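Local coordinates for proteolytically activated form of PPO4 Tyrosinase (Agaricus bisporus var. bisporus H97, PDB 4OUA), which catalyses the o-hydroxylation of monophenols and the oxidation of the resulting o-diphenols to o-quinones at a pair of copper ions, at residues 91-96 with 326-331; 222-227 with 368-373; 148-153 with 158-163; 192-195 with 199-202. One frame throughout, in Å; residues are numbered along the deposited sequence.

Followed from the N terminus, the chain first meets contact 1 at residues 91-96, on helix 86-109, and leaves it open for 229 residues. Contact 3 pairs 148-153 with 158-163 in a short hairpin, and contact 4 closes the turn between 192-195 and 199-202 that leads into helix 201-224. The far end of that helix opens contact 2 at 222-227. Only at 326-331 does contact 1 close, and 368-373 closes contact 2 later, so these two cross, while contacts 3 and 4 fall within the span of contact 1. Contact 1 ties the 326-331 loop to helix 86-109 and contact 2 ties helix 362-377 to helix 201-224; the centres of contacts 3 and 4 lie about 25 Å apart.

Contact 1 of 4, residues 91-96 with 326-331; sequences RVYVSI and EPFYET
Phe328 lays one face of its ring on the backbone of helix 86-109 at Val92 and Tyr93. The evidence is in the heights: Val92 C sits 4.0 Å above the plane over the ring centre, and Tyr93 N is offset toward the rim on that same face. Pro327 CD, from the neighbouring residue, covers the opposite face. Val92 straddles the base of the aromatic side chain. With CG1 at a chi1 of 60°, between backbone N and carbonyl carbon, this methyl meets Phe328 CD2 at 3.2 Å, while Val92 CG2 approaches Phe328 CB at 3.4 Å. Ile96, one turn on, comes at the edge, its CG2 lying 3.6 Å from Phe328 CE1 and near the ring plane. Tyr93 is turned differently: its ring and that of Phe328 meet obliquely, planes at 47° and centroids 5.8 Å apart, with Tyr93 CD1 nearest to Phe328 CZ. The Tyr93 hydroxyl reaches beyond this cluster to bond Leu52 O, and Trp89 adds an edge-to-face partner for Phe328. The buried aromatic packing lies against a helix that supplies a copper ligand to the type 3 dicopper site: His90, two residues before Val92, binds copper, and Tyr93 packs beside the copper ligand His56.

Contact 2 of 4, residues 222-227 with 368-373; sequences MLKFNA and YINDHI
A helix-helix contact joins the C-terminal end of helix 201-224 to helix 362-377, with Leu223 and Lys224 set against Asn370 and Ile373, which lie three residues apart on their helix. Ile373 provides the apolar part through two different branches. Its CD1 comes within 3.9 Å of Leu223 CB, the two side chains crossing obliquely, whereas its CG2 lies 4.0 Å from Lys224 CG, those two chains running antiparallel alongside one another. Both helices also flank helix 277-295: Asn370 and Ile373 touch Leu295, and Met222 touches His288. Met222 packs on Val249 of helix 246-258 too, so the junction borders the helical core that carries copper ligands His250 and His254. The Lys224 chain is bent at chi2 (-147°) and chi3 (60°), which brings its end across Asn370 at about a right angle, with CE 3.5 Å from Asn370 OD1. Its ammonium group makes a salt bridge with Asp374, the residue after Ile373. An alanine in place of Lys224 is likely to leave the Asp374 carboxylate without this cationic mate and to open a gap beside Ile373 CG2 and the Asn370 amide. Lys224 CB itself stands 3.8 Å above the ring plane of Phe225, over its centre.

Contact 3 of 4, residues 148-153 with 158-163; sequences QVKITN and KITVRN
Ile151 and Ile159 both carry CG1 between the backbone N and the carbonyl carbon (chi1 63° and 78°), which brings the two CG1 atoms to 3.8 Å across a hydrogen-bonded pair. From there Ile151 CD1 reaches on to Val161 CG2 at 3.7 Å, crossing that side chain at about a right angle. The scaffold is a two-stranded antiparallel hairpin, its register fixed by four backbone bonds. Val149 N and Val161 O are 3.0 Å apart in a nearly straight bond (170° at the hydrogen), and Val161 N returns one to Val149 O; Ile151 and Ile159 exchange a reciprocal pair. Lys150 and Thr160 occupy the other face, side by side, with Lys150 CG 3.7 Å from Thr160 CG2. Along that face Lys158 runs beside Thr152, and its ammonium group bonds Gly156 O in the turn. At the ends, Asn153 CB meets Ile159 CG2 at 3.4 Å, while Val149 CG1 lies beside the Asn163 amide, whose ND2 is occupied by Glu142 O and Leu146 O. Helix 25-39 backs the isoleucines through Thr29 and Arg33. The chemistry is therefore two-sided: isoleucines pack on that helix, threonines and lysine stems form the reverse, and the N-H and C=O groups of the two hydrogen-bonded pairs satisfy one another.

Contact 4 of 4, residues 192-195 with 199-202; sequences NPDA and ENIP
Asn200 meets the 192-195 loop along nearly its whole side chain. Its CB lies 3.3 Å from Asn192 O, the acceptor of a weak bond from the backbone N of Asn200, and 3.7 Å from Asp194 OD1. CG, 3.9 Å from either carboxylate oxygen of Asp194, is anti to the backbone N (chi1 -166°), which points ND2 at Asp194 and OD1 at the helix N terminus. ND2 donates to Asp194 OD1 over 3.2 Å, at 161° on the hydrogen; that oxygen accepts through its syn lone pair and lies near the plane of the Asn200 amide, with the carboxylate turned 72° from it. Asn200 OD1 accepts from Ala203 N, making Asn200 the N-cap of helix 201-224. The backbone is held too: Asn192 ND2 bonds Asn200 O at 3.1 Å and lies in its carbonyl plane, while Asn192 OD1 receives Lys207 NZ. An alanine in place of Asp194 removes the acceptor of Asn200 ND2, and the capping amide would probably be freer to turn. A carboxylate on the NH2 and a helix N-H on the oxygen are consistent with the modelled amide orientation, and the negative charge would probably polarise it to strengthen OD1 as a cap.

Contact 1 of 4, residues 91-96 with 326-331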
loop_
_atom_site.group_PDB
_atom_site.type_symbol
_atom_site.label_atom_id
_atom_site.label_comp_id
_atom_site.label_asym_id
_atom_site.label_seq_id
_atom_site.Cartn_x
_atom_site.Cartn_y
_atom_site.Cartn_z
ATOM N N ARG A 91 7.784 0.945 0.021
ATOM C CA ARG A 91 8.029 -0.470 0.277
ATOM C C ARG A 91 8.040 -0.755 1.771
ATOM O O ARG A 91 7.430 -1.720 2.237
ATOM C CB ARG A 91 9.350 -0.918 -0.349
ATOM C CG ARG A 91 9.912 -2.194 0.258
ATOM C CD ARG A 91 10.858 -2.895 -0.698
ATOM N NE ARG A 91 10.140 -3.497 -1.819
ATOM C CZ ARG A 91 10.725 -4.134 -2.827
ATOM N NH1 ARG A 91 12.047 -4.250 -2.865
ATOM N NH2 ARG A 91 9.989 -4.652 -3.801
ATOM N N VAL A 92 8.736 0.093 2.518
ATOM C CA VAL A 92 8.843 -0.067 3.960
ATOM C C VAL A 92 7.601 0.500 4.652
ATOM O O VAL A 92 7.330 0.193 5.814
ATOM C CB VAL A 92 10.119 0.613 4.502
ATOM C CG1 VAL A 92 10.096 2.102 4.196
ATOM C CG2 VAL A 92 10.271 0.363 5.994
ATOM N N TYR A 93 6.845 1.319 3.926
ATOM C CA TYR A 93 5.594 1.868 4.441
ATOM C C TYR A 93 4.547 0.769 4.586
ATOM O O TYR A 93 3.860 0.678 5.603
ATOM C CB TYR A 93 5.068 2.976 3.526
ATOM C CG TYR A 93 3.875 3.724 4.083
ATOM C CD1 TYR A 93 3.605 3.732 5.446
ATOM C CD2 TYR A 93 3.010 4.415 3.242
ATOM C CE1 TYR A 93 2.513 4.413 5.955
ATOM C CE2 TYR A 93 1.917 5.097 3.741
ATOM C CZ TYR A 93 1.673 5.095 5.099
ATOM O OH TYR A 93 0.585 5.774 5.599
ATOM N N VAL A 94 4.424 -0.063 3.558
ATOM C CA VAL A 94 3.516 -1.199 3.605
ATOM C C VAL A 94 3.997 -2.217 4.639
ATOM O O VAL A 94 3.203 -2.968 5.206
ATOM C CB VAL A 94 3.391 -1.884 2.228
ATOM C CG1 VAL A 94 2.402 -3.037 2.291
ATOM C CG2 VAL A 94 2.972 -0.875 1.171
ATOM N N SER A 95 5.303 -2.228 4.885
ATOM C CA SER A 95 5.903 -3.182 5.811
ATOM C C SER A 95 5.471 -2.936 7.253
ATOM O O SER A 95 5.174 -3.880 7.987
ATOM C CB SER A 95 7.425 -3.131 5.710
ATOM O OG SER A 95 7.845 -3.444 4.397
ATOM N N ILE A 96 5.444 -1.670 7.658
ATOM C CA ILE A 96 5.020 -1.330 9.010
ATOM C C ILE A 96 3.531 -1.607 9.164
ATOM O O ILE A 96 3.084 -2.081 10.209
ATOM C CB ILE A 96 5.315 0.142 9.357
ATOM C CG1 ILE A 96 4.990 0.412 10.828
ATOM C CG2 ILE A 96 4.536 1.082 8.451
ATOM C CD1 ILE A 96 5.751 -0.477 11.789
ATOM N N GLU A 326 12.593 8.062 7.062
ATOM C CA GLU A 326 11.711 8.374 8.183
ATOM C C GLU A 326 10.250 8.111 7.833
ATOM O O GLU A 326 9.836 8.328 6.696
ATOM C CB GLU A 326 11.886 9.836 8.604
ATOM C CG GLU A 326 13.211 10.141 9.277
ATOM C CD GLU A 326 13.259 9.652 10.712
ATOM O OE1 GLU A 326 12.199 9.626 11.374
ATOM O OE2 GLU A 326 14.361 9.290 11.176
ATOM N N PRO A 327 9.463 7.639 8.814
ATOM C CA PRO A 327 9.935 7.282 10.154
ATOM C C PRO A 327 10.138 5.779 10.321
ATOM O O PRO A 327 9.763 5.219 11.352
ATOM C CB PRO A 327 8.801 7.775 11.047
ATOM C CG PRO A 327 7.575 7.527 10.214
ATOM C CD PRO A 327 7.991 7.664 8.755
ATOM N N PHE A 328 10.727 5.138 9.316
ATOM C CA PHE A 328 10.900 3.690 9.332
ATOM C C PHE A 328 12.300 3.302 9.803
ATOM O O PHE A 328 13.297 3.677 9.190
ATOM C CB PHE A 328 10.625 3.109 7.943
ATOM C CG PHE A 328 9.314 3.551 7.353
ATOM C CD1 PHE A 328 8.116 3.079 7.861
ATOM C CD2 PHE A 328 9.279 4.439 6.292
ATOM C CE1 PHE A 328 6.909 3.485 7.322
ATOM C CE2 PHE A 328 8.075 4.847 5.748
ATOM C CZ PHE A 328 6.889 4.369 6.263
ATOM N N TYR A 329 12.363 2.543 10.892
ATOM C CA TYR A 329 13.638 2.175 11.502
ATOM C C TYR A 329 13.870 0.667 11.537
ATOM O O TYR A 329 12.970 -0.104 11.871
ATOM C CB TYR A 329 13.725 2.736 12.923
ATOM C CG TYR A 329 14.103 4.197 12.986
ATOM C CD1 TYR A 329 13.215 5.184 12.577
ATOM C CD2 TYR A 329 15.346 4.591 13.462
ATOM C CE1 TYR A 329 13.558 6.522 12.635
ATOM C CE2 TYR A 329 15.698 5.925 13.526
ATOM C CZ TYR A 329 14.801 6.886 13.110
ATOM O OH TYR A 329 15.148 8.215 13.172
ATOM N N GLU A 330 15.087 0.258 11.191
ATOM C CA GLU A 330 15.486 -1.142 11.272
ATOM C C GLU A 330 15.519 -1.593 12.727
ATOM O O GLU A 330 15.059 -2.683 13.064
ATOM C CB GLU A 330 16.855 -1.351 10.624
ATOM C CG GLU A 330 16.981 -0.769 9.228
ATOM C CD GLU A 330 18.389 -0.885 8.675
ATOM O OE1 GLU A 330 18.659 -0.304 7.601
ATOM O OE2 GLU A 330 19.227 -1.556 9.317
ATOM N N THR A 331 16.077 -0.742 13.583
ATOM C CA THR A 331 16.101 -0.985 15.019
ATOM C C THR A 331 15.718 0.290 15.762
ATOM O O THR A 331 15.170 1.219 15.171
ATOM C CB THR A 331 17.486 -1.467 15.498
ATOM O OG1 THR A 331 18.443 -0.410 15.356
ATOM C CG2 THR A 331 17.941 -2.672 14.691
#

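Contact 2 of 4, residues 222-227 with 368-373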
loop_
_atom_site.group_PDB
_atom_site.type_symbol
_atom_site.label_atom_id
_atom_site.label_comp_id
_atom_site.label_asym_id
_atom_site.label_seq_id
_atom_site.Cartn_x
_atom_site.Cartn_y
_atom_site.Cartn_z
ATOM N N MET A 222 5.542 0.265 -18.353
ATOM C CA MET A 222 6.249 0.691 -17.151
ATOM C C MET A 222 7.228 -0.379 -16.691
ATOM O O MET A 222 8.383 -0.088 -16.381
ATOM C CB MET A 222 5.253 1.018 -16.037
ATOM C CG MET A 222 5.881 1.305 -14.679
ATOM S SD MET A 222 5.984 -0.157 -13.627
ATOM C CE MET A 222 4.283 -0.714 -13.650
ATOM N N LEU A 223 6.756 -1.621 -16.662
ATOM C CA LEU A 223 7.544 -2.744 -16.171
ATOM C C LEU A 223 8.697 -3.109 -17.102
ATOM O O LEU A 223 9.817 -3.348 -16.651
ATOM C CB LEU A 223 6.643 -3.963 -15.965
ATOM C CG LEU A 223 5.587 -3.833 -14.864
ATOM C CD1 LEU A 223 4.613 -5.003 -14.902
ATOM C CD2 LEU A 223 6.254 -3.729 -13.500
ATOM N N LYS A 224 8.421 -3.148 -18.401
ATOM C CA LYS A 224 9.397 -3.632 -19.372
ATOM C C LYS A 224 10.446 -2.594 -19.760
ATOM O O LYS A 224 11.616 -2.928 -19.935
ATOM C CB LYS A 224 8.686 -4.123 -20.637
ATOM C CG LYS A 224 7.788 -5.329 -20.420
ATOM C CD LYS A 224 7.776 -6.221 -21.647
ATOM C CE LYS A 224 9.179 -6.717 -21.967
ATOM N NZ LYS A 224 9.205 -7.638 -23.137
ATOM N N PHE A 225 10.030 -1.339 -19.894
ATOM C CA PHE A 225 10.907 -0.317 -20.460
ATOM C C PHE A 225 11.290 0.770 -19.463
ATOM O O PHE A 225 10.683 1.838 -19.428
ATOM C CB PHE A 225 10.241 0.307 -21.687
ATOM C CG PHE A 225 9.668 -0.705 -22.636
ATOM C CD1 PHE A 225 10.500 -1.485 -23.424
ATOM C CD2 PHE A 225 8.300 -0.885 -22.735
ATOM C CE1 PHE A 225 9.977 -2.421 -24.296
ATOM C CE2 PHE A 225 7.771 -1.819 -23.607
ATOM C CZ PHE A 225 8.611 -2.588 -24.389
ATOM N N ASN A 226 12.313 0.482 -18.664
ATOM C CA ASN A 226 12.855 1.423 -17.686
ATOM C C ASN A 226 14.269 1.025 -17.277
ATOM O O ASN A 226 14.456 0.269 -16.324
ATOM C CB ASN A 226 11.965 1.501 -16.443
ATOM C CG ASN A 226 10.837 2.498 -16.593
ATOM O OD1 ASN A 226 11.051 3.709 -16.535
ATOM N ND2 ASN A 226 9.623 1.992 -16.778
ATOM N N ALA A 227 15.264 1.531 -17.999
ATOM C CA ALA A 227 16.652 1.170 -17.735
ATOM C C ALA A 227 17.236 1.992 -16.588
ATOM O O ALA A 227 17.885 1.451 -15.695
ATOM C CB ALA A 227 17.491 1.340 -18.989
ATOM N N TYR A 368 11.955 -15.864 -17.005
ATOM C CA TYR A 368 10.669 -16.348 -16.516
ATOM C C TYR A 368 9.714 -15.190 -16.256
ATOM O O TYR A 368 8.560 -15.212 -16.682
ATOM C CB TYR A 368 10.853 -17.170 -15.241
ATOM C CG TYR A 368 9.561 -17.706 -14.667
ATOM C CD1 TYR A 368 9.018 -18.899 -15.126
ATOM C CD2 TYR A 368 8.886 -17.022 -13.663
ATOM C CE1 TYR A 368 7.841 -19.394 -14.607
ATOM C CE2 TYR A 368 7.707 -17.511 -13.136
ATOM C CZ TYR A 368 7.188 -18.699 -13.612
ATOM O OH TYR A 368 6.014 -19.194 -13.095
ATOM N N ILE A 369 10.209 -14.178 -15.553
ATOM C CA ILE A 369 9.401 -13.017 -15.210
ATOM C C ILE A 369 9.015 -12.224 -16.452
ATOM O O ILE A 369 7.894 -11.721 -16.554
ATOM C CB ILE A 369 10.140 -12.096 -14.223
ATOM C CG1 ILE A 369 10.449 -12.850 -12.931
ATOM C CG2 ILE A 369 9.309 -10.860 -13.924
ATOM C CD1 ILE A 369 9.218 -13.397 -12.244
ATOM N N ASN A 370 9.944 -12.117 -17.396
ATOM C CA ASN A 370 9.684 -11.409 -18.643
ATOM C C ASN A 370 8.537 -12.051 -19.418
ATOM O O ASN A 370 7.653 -11.359 -19.917
ATOM C CB ASN A 370 10.942 -11.364 -19.510
ATOM C CG ASN A 370 10.825 -10.375 -20.652
ATOM O OD1 ASN A 370 11.236 -9.221 -20.531
ATOM N ND2 ASN A 370 10.257 -10.819 -21.767
ATOM N N ASP A 371 8.556 -13.377 -19.517
ATOM C CA ASP A 371 7.458 -14.102 -20.146
ATOM C C ASP A 371 6.174 -13.895 -19.358
ATOM O O ASP A 371 5.087 -13.822 -19.928
ATOM C CB ASP A 371 7.771 -15.595 -20.251
ATOM C CG ASP A 371 8.832 -15.899 -21.286
ATOM O OD1 ASP A 371 9.177 -14.994 -22.075
ATOM O OD2 ASP A 371 9.315 -17.050 -21.316
ATOM N N HIS A 372 6.316 -13.804 -18.039
ATOM C CA HIS A 372 5.185 -13.585 -17.150
ATOM C C HIS A 372 4.507 -12.250 -17.444
ATOM O O HIS A 372 3.286 -12.181 -17.601
ATOM C CB HIS A 372 5.644 -13.642 -15.691
ATOM C CG HIS A 372 4.545 -13.426 -14.701
ATOM N ND1 HIS A 372 3.343 -14.097 -14.763
ATOM C CD2 HIS A 372 4.466 -12.614 -13.620
ATOM C CE1 HIS A 372 2.572 -13.707 -13.766
ATOM N NE2 HIS A 372 3.228 -12.808 -13.057
ATOM N N ILE A 373 5.309 -11.192 -17.527
ATOM C CA ILE A 373 4.790 -9.860 -17.816
ATOM C C ILE A 373 4.162 -9.792 -19.206
ATOM O O ILE A 373 3.052 -9.284 -19.365
ATOM C CB ILE A 373 5.892 -8.793 -17.707
ATOM C CG1 ILE A 373 6.477 -8.784 -16.291
ATOM C CG2 ILE A 373 5.343 -7.424 -18.076
ATOM C CD1 ILE A 373 7.597 -7.787 -16.094
#

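Contact 3 of 4, residues 148-153 with 158-163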
loop_
_atom_site.group_PDB
_atom_site.type_symbol
_atom_site.label_atom_id
_atom_site.label_comp_id
_atom_site.label_asym_id
_atom_site.label_seq_id
_atom_site.Cartn_x
_atom_site.Cartn_y
_atom_site.Cartn_z
ATOM N N GLN A 148 -21.640 -5.943 3.622
ATOM C CA GLN A 148 -21.429 -7.014 4.588
ATOM C C GLN A 148 -20.625 -8.132 3.932
ATOM O O GLN A 148 -20.786 -8.400 2.740
ATOM C CB GLN A 148 -22.766 -7.548 5.109
ATOM C CG GLN A 148 -23.702 -6.478 5.661
ATOM C CD GLN A 148 -23.379 -6.087 7.093
ATOM O OE1 GLN A 148 -22.875 -6.896 7.872
ATOM N NE2 GLN A 148 -23.674 -4.840 7.447
ATOM N N VAL A 149 -19.758 -8.780 4.703
ATOM C CA VAL A 149 -18.921 -9.849 4.170
ATOM C C VAL A 149 -18.962 -11.096 5.048
ATOM O O VAL A 149 -19.076 -11.005 6.268
ATOM C CB VAL A 149 -17.454 -9.397 4.018
ATOM C CG1 VAL A 149 -17.331 -8.331 2.934
ATOM C CG2 VAL A 149 -16.910 -8.890 5.346
ATOM N N LYS A 150 -18.863 -12.259 4.412
ATOM C CA LYS A 150 -18.892 -13.533 5.121
ATOM C C LYS A 150 -17.525 -13.910 5.684
ATOM O O LYS A 150 -16.538 -13.993 4.952
ATOM C CB LYS A 150 -19.385 -14.649 4.197
ATOM C CG LYS A 150 -20.806 -14.482 3.691
ATOM C CD LYS A 150 -21.184 -15.638 2.775
ATOM C CE LYS A 150 -22.595 -15.492 2.232
ATOM N NZ LYS A 150 -22.935 -16.597 1.294
ATOM N N ILE A 151 -17.475 -14.143 6.991
ATOM C CA ILE A 151 -16.265 -14.643 7.627
ATOM C C ILE A 151 -16.605 -15.810 8.545
ATOM O O ILE A 151 -17.774 -16.160 8.711
ATOM C CB ILE A 151 -15.542 -13.548 8.435
ATOM C CG1 ILE A 151 -16.426 -13.053 9.578
ATOM C CG2 ILE A 151 -15.141 -12.395 7.531
ATOM C CD1 ILE A 151 -15.766 -12.005 10.446
ATOM N N THR A 152 -15.579 -16.418 9.128
ATOM C CA THR A 152 -15.782 -17.499 10.079
ATOM C C THR A 152 -15.758 -16.950 11.500
ATOM O O THR A 152 -14.829 -16.234 11.882
ATOM C CB THR A 152 -14.716 -18.599 9.930
ATOM O OG1 THR A 152 -14.869 -19.244 8.659
ATOM C CG2 THR A 152 -14.858 -19.633 11.034
ATOM N N ASN A 153 -16.785 -17.276 12.276
ATOM C CA ASN A 153 -16.878 -16.795 13.645
ATOM C C ASN A 153 -15.908 -17.533 14.562
ATOM O O ASN A 153 -15.333 -18.553 14.178
ATOM C CB ASN A 153 -18.306 -16.934 14.165
ATOM C CG ASN A 153 -18.680 -15.827 15.123
ATOM O OD1 ASN A 153 -17.814 -15.120 15.640
ATOM N ND2 ASN A 153 -19.976 -15.667 15.368
ATOM N N LYS A 158 -20.225 -19.654 10.265
ATOM C CA LYS A 158 -20.061 -18.574 9.301
ATOM C C LYS A 158 -21.012 -17.423 9.600
ATOM O O LYS A 158 -22.226 -17.613 9.679
ATOM C CB LYS A 158 -20.286 -19.088 7.877
ATOM C CG LYS A 158 -19.392 -20.255 7.493
ATOM C CD LYS A 158 -17.923 -19.913 7.692
ATOM C CE LYS A 158 -17.025 -21.091 7.338
ATOM N NZ LYS A 158 -17.302 -22.280 8.191
ATOM N N ILE A 159 -20.456 -16.228 9.767
ATOM C CA ILE A 159 -21.259 -15.041 10.033
ATOM C C ILE A 159 -20.982 -13.948 9.010
ATOM O O ILE A 159 -20.062 -14.062 8.198
ATOM C CB ILE A 159 -20.991 -14.484 11.436
ATOM C CG1 ILE A 159 -19.675 -13.705 11.454
ATOM C CG2 ILE A 159 -20.982 -15.608 12.458
ATOM C CD1 ILE A 159 -19.420 -12.968 12.750
ATOM N N THR A 160 -21.781 -12.886 9.052
ATOM C CA THR A 160 -21.573 -11.744 8.171
ATOM C C THR A 160 -21.462 -10.458 8.981
ATOM O O THR A 160 -22.408 -10.051 9.656
ATOM C CB THR A 160 -22.707 -11.602 7.138
ATOM O OG1 THR A 160 -23.939 -11.310 7.808
ATOM C CG2 THR A 160 -22.859 -12.887 6.335
ATOM N N VAL A 161 -20.293 -9.829 8.916
ATOM C CA VAL A 161 -20.053 -8.580 9.626
ATOM C C VAL A 161 -19.822 -7.455 8.627
ATOM O O VAL A 161 -19.573 -7.709 7.450
ATOM C CB VAL A 161 -18.842 -8.688 10.569
ATOM C CG1 VAL A 161 -19.030 -9.844 11.534
ATOM C CG2 VAL A 161 -17.564 -8.864 9.768
ATOM N N ARG A 162 -19.907 -6.213 9.095
ATOM C CA ARG A 162 -19.737 -5.066 8.211
ATOM C C ARG A 162 -18.319 -5.019 7.649
ATOM O O ARG A 162 -17.355 -5.382 8.324
ATOM C CB ARG A 162 -20.074 -3.762 8.938
ATOM C CG ARG A 162 -19.179 -3.426 10.121
ATOM C CD ARG A 162 -19.711 -2.195 10.848
ATOM N NE ARG A 162 -18.798 -1.699 11.873
ATOM C CZ ARG A 162 -18.613 -2.280 13.054
ATOM N NH1 ARG A 162 -19.271 -3.391 13.356
ATOM N NH2 ARG A 162 -17.765 -1.758 13.929
ATOM N N ASN A 163 -18.209 -4.574 6.401
ATOM C CA ASN A 163 -16.941 -4.575 5.683
ATOM C C ASN A 163 -16.082 -3.361 6.017
ATOM O O ASN A 163 -16.436 -2.232 5.676
ATOM C CB ASN A 163 -17.196 -4.633 4.177
ATOM C CG ASN A 163 -15.960 -5.016 3.391
ATOM O OD1 ASN A 163 -14.845 -5.011 3.917
ATOM N ND2 ASN A 163 -16.149 -5.351 2.119
#

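Contact 4 of 4, residues 192-195 with 199-202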
loop_
_atom_site.group_PDB
_atom_site.type_symbol
_atom_site.label_atom_id
_atom_site.label_comp_id
_atom_site.label_asym_id
_atom_site.label_seq_id
_atom_site.Cartn_x
_atom_site.Cartn_y
_atom_site.Cartn_z
ATOM N N ASN A 192 -15.013 8.160 -5.117
ATOM C CA ASN A 192 -15.726 8.636 -6.299
ATOM C C ASN A 192 -16.987 9.428 -5.947
ATOM O O ASN A 192 -18.088 9.058 -6.357
ATOM C CB ASN A 192 -16.089 7.449 -7.199
ATOM C CG ASN A 192 -16.413 7.867 -8.622
ATOM O OD1 ASN A 192 -15.808 8.793 -9.165
ATOM N ND2 ASN A 192 -17.370 7.180 -9.236
ATOM N N PRO A 193 -16.827 10.521 -5.186
ATOM C CA PRO A 193 -17.964 11.310 -4.693
ATOM C C PRO A 193 -18.666 12.117 -5.785
ATOM O O PRO A 193 -18.039 12.508 -6.770
ATOM C CB PRO A 193 -17.319 12.242 -3.667
ATOM C CG PRO A 193 -15.921 12.404 -4.146
ATOM C CD PRO A 193 -15.537 11.079 -4.742
ATOM N N ASP A 194 -19.961 12.357 -5.599
ATOM C CA ASP A 194 -20.742 13.164 -6.531
ATOM C C ASP A 194 -20.658 14.644 -6.178
ATOM O O ASP A 194 -19.848 15.049 -5.344
ATOM C CB ASP A 194 -22.206 12.716 -6.543
ATOM C CG ASP A 194 -22.421 11.432 -7.322
ATOM O OD1 ASP A 194 -21.684 11.196 -8.303
ATOM O OD2 ASP A 194 -23.332 10.659 -6.955
ATOM N N ALA A 195 -21.504 15.447 -6.816
ATOM C CA ALA A 195 -21.549 16.881 -6.553
ATOM C C ALA A 195 -22.228 17.172 -5.217
ATOM O O ALA A 195 -22.020 18.231 -4.622
ATOM C CB ALA A 195 -22.267 17.601 -7.683
ATOM N N GLU A 199 -21.186 9.250 -1.924
ATOM C CA GLU A 199 -20.375 8.230 -2.578
ATOM C C GLU A 199 -21.114 7.617 -3.764
ATOM O O GLU A 199 -22.328 7.422 -3.716
ATOM C CB GLU A 199 -19.987 7.139 -1.578
ATOM C CG GLU A 199 -19.136 6.022 -2.162
ATOM C CD GLU A 199 -18.904 4.895 -1.174
ATOM O OE1 GLU A 199 -19.869 4.162 -0.869
ATOM O OE2 GLU A 199 -17.758 4.743 -0.699
ATOM N N ASN A 200 -20.377 7.315 -4.829
ATOM C CA ASN A 200 -20.962 6.707 -6.020
ATOM C C ASN A 200 -20.162 5.493 -6.487
ATOM O O ASN A 200 -19.321 5.595 -7.380
ATOM C CB ASN A 200 -21.061 7.734 -7.151
ATOM C CG ASN A 200 -21.952 7.271 -8.292
ATOM O OD1 ASN A 200 -22.334 6.103 -8.367
ATOM N ND2 ASN A 200 -22.282 8.191 -9.190
ATOM N N ILE A 201 -20.433 4.346 -5.876
ATOM C CA ILE A 201 -19.741 3.108 -6.221
ATOM C C ILE A 201 -20.087 2.596 -7.623
ATOM O O ILE A 201 -19.195 2.170 -8.358
ATOM C CB ILE A 201 -20.043 1.997 -5.199
ATOM C CG1 ILE A 201 -19.532 2.399 -3.815
ATOM C CG2 ILE A 201 -19.409 0.688 -5.634
ATOM C CD1 ILE A 201 -19.778 1.353 -2.745
ATOM N N PRO A 202 -21.380 2.622 -7.995
ATOM C CA PRO A 202 -21.784 2.169 -9.333
ATOM C C PRO A 202 -21.019 2.874 -10.450
ATOM O O PRO A 202 -20.561 2.222 -11.388
ATOM C CB PRO A 202 -23.272 2.524 -9.388
ATOM C CG PRO A 202 -23.711 2.495 -7.971
ATOM C CD PRO A 202 -22.543 2.997 -7.171
#